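Local coordinates for protein metallo-beta-lactamase (Serratia marcescens, PDB 6K4X) that hydrolyses the beta-lactam ring of antibiotics, as a zinc-dependent enzyme of the metallo-beta-lactamase superfamily, subclass B3, at residues S82-Q85 / K86-A90. Residues are numbered along the deposited sequence; the frame is centred on the assembly and turned at random.
Sequences SAMQ and KLTGA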
ATOM      1  N   SER A  82       3.720   5.059 -12.762  1.00  6.72           N
ATOM      2  CA  SER A  82       3.614   5.770 -14.031  1.00  6.92           C
ATOM      3  C   SER A  82       3.624   4.792 -15.205  1.00  6.90           C
ATOM      4  O   SER A  82       2.838   4.895 -16.144  1.00  7.59           O
ATOM      5  CB  SER A  82       4.715   6.778 -14.156  1.00  7.40           C
ATOM      6  OG  SER A  82       4.663   7.430 -15.420  1.00  8.57           O
ATOM      7  N   ALA A  83       4.553   3.840 -15.153  1.00  7.16           N
ATOM      8  CA  ALA A  83       4.677   2.850 -16.204  1.00  7.42           C
ATOM      9  C   ALA A  83       3.410   1.993 -16.274  1.00  7.18           C
ATOM     10  O   ALA A  83       2.908   1.681 -17.360  1.00  8.53           O
ATOM     11  CB  ALA A  83       5.906   1.996 -16.022  1.00  8.49           C
ATOM     12  N   MET A  84       2.905   1.562 -15.121  1.00  7.36           N
ATOM     13  CA  MET A  84       1.671   0.771 -15.088  1.00  7.08           C
ATOM     14  C   MET A  84       0.487   1.594 -15.613  1.00  7.12           C
ATOM     15  O   MET A  84      -0.389   1.060 -16.298  1.00  7.24           O
ATOM     16  CB  MET A  84       1.388   0.268 -13.678  1.00  7.43           C
ATOM     17  CG  MET A  84       2.351  -0.811 -13.165  1.00  8.89           C
ATOM     18  SD  MET A  84       2.531  -2.247 -14.227  1.00 10.57           S
ATOM     19  CE  MET A  84       0.807  -2.561 -14.639  1.00  9.62           C
ATOM     20  N   GLN A  85       0.434   2.886 -15.308  1.00  6.66           N
ATOM     21  CA  GLN A  85      -0.642   3.762 -15.788  1.00  7.22           C
ATOM     22  C   GLN A  85      -0.629   3.784 -17.322  1.00  6.79           C
ATOM     23  O   GLN A  85      -1.645   3.654 -17.965  1.00  7.95           O
ATOM     24  CB  GLN A  85      -0.473   5.155 -15.189  1.00  7.12           C
ATOM     25  CG  GLN A  85      -1.668   6.074 -15.414  1.00  7.55           C
ATOM     26  CD  GLN A  85      -1.797   6.548 -16.840  1.00  7.85           C
ATOM     27  OE1 GLN A  85      -0.813   6.910 -17.491  1.00  8.78           O
ATOM     28  NE2 GLN A  85      -3.015   6.556 -17.345  1.00  8.81           N
ATOM     29  N   LYS A  86       0.560   3.904 -17.912  1.00  7.39           N
ATOM     30  CA  LYS A  86       0.704   3.935 -19.372  0.50  9.06           C
ATOM     31  C   LYS A  86       0.262   2.600 -19.975  1.00  9.38           C
ATOM     32  O   LYS A  86      -0.387   2.567 -21.017  1.00 11.35           O
ATOM     33  CB  LYS A  86       2.163   4.185 -19.761  0.50  9.85           C
ATOM     34  CG  LYS A  86       2.642   5.611 -19.574  0.50 11.24           C
ATOM     35  CD  LYS A  86       4.085   5.811 -19.966  0.50 12.69           C
ATOM     36  CE  LYS A  86       5.059   5.339 -18.909  0.50 14.87           C
ATOM     37  NZ  LYS A  86       6.009   4.311 -19.411  0.50 15.43           N
ATOM     38  N   LEU A  87       0.663   1.492 -19.353  1.00  8.82           N
ATOM     39  CA  LEU A  87       0.375   0.160 -19.904  1.00  9.82           C
ATOM     40  C   LEU A  87      -1.125  -0.134 -19.830  1.00  9.31           C
ATOM     41  O   LEU A  87      -1.628  -0.918 -20.645  1.00 12.43           O
ATOM     42  CB  LEU A  87       1.157  -0.926 -19.167  1.00 10.14           C
ATOM     43  CG  LEU A  87       2.660  -0.980 -19.432  1.00 11.63           C
ATOM     44  CD1 LEU A  87       3.323  -1.928 -18.457  1.00 14.03           C
ATOM     45  CD2 LEU A  87       2.951  -1.390 -20.865  1.00 15.04           C
ATOM     46  N   THR A  88      -1.826   0.395 -18.824  1.00  8.39           N
ATOM     47  CA  THR A  88      -3.196  -0.004 -18.527  1.00  7.96           C
ATOM     48  C   THR A  88      -4.213   1.018 -19.036  1.00  8.43           C
ATOM     49  O   THR A  88      -5.343   0.629 -19.332  1.00  9.15           O
ATOM     50  CB  THR A  88      -3.414  -0.181 -17.020  1.00  7.41           C
ATOM     51  OG1 THR A  88      -3.120   1.055 -16.357  1.00  7.29           O
ATOM     52  CG2 THR A  88      -2.567  -1.304 -16.455  1.00  8.24           C
ATOM     53  N   GLY A  89      -3.835   2.299 -19.057  1.00  8.08           N
ATOM     54  CA  GLY A  89      -4.769   3.401 -19.247  1.00  8.08           C
ATOM     55  C   GLY A  89      -5.534   3.768 -17.986  1.00  8.49           C
ATOM     56  O   GLY A  89      -6.452   4.590 -18.062  1.00  8.69           O
ATOM     57  N   ALA A  90      -5.183   3.184 -16.831  1.00  7.23           N
ATOM     58  CA  ALA A  90      -5.922   3.357 -15.589  1.00  7.32           C
ATOM     59  C   ALA A  90      -5.822   4.797 -15.083  1.00  6.95           C
ATOM     60  O   ALA A  90      -4.901   5.551 -15.400  1.00  7.61           O
ATOM     61  CB  ALA A  90      -5.401   2.383 -14.557  1.00  7.21           C
TER
HETATM   62  O   HOH W   1       4.838   1.816 -19.528  1.00 14.90           O
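Thr88 folds its hydroxyl back onto the previous turn of helix 81-88: OG1 donates to Met84 O at 2.7 Å. Thr88 N reaches the same carbonyl oxygen from the opposite face of its plane, so Met84 O is gripped twice by one residue. A chi1 of 59° sets OG1 between the backbone N and carbonyl carbon of Thr88, where it also accepts from Ala90 N at 3.0 Å. Thr88 CG2 lies 4.0 Å from Met84 CE, and this buried side packs on Ile68 of strand 65-69, with Met84 also against Ala48 and Ala52 of helix 47-57.

The Gln85 side chain spans the helix end. With CG anti to the backbone N (chi1 -169°) and a bend at chi2, Gln85 NE2 donates to Ala90 O at 2.9 Å; the acceptor lies in the amide plane and the bond is nearly straight (165°). Gly89, at positive phi, ends the helix while its N still bonds to Gln85 O.

The solvent side is looser. Lys86 lies back over the preceding turn, its chain bent near the end, with CE 3.7 Å from Ala83 CA, and in the conformer described a water links its NZ to Ala83 O.

Helix termination at glycine, joined to an ST turn at Thr88, leads the chain into strand 91-95 and closes the beta-alpha-beta crossover from strand 65-69, part of the alpha-beta/beta-alpha sandwich of metallo-beta-lactamases.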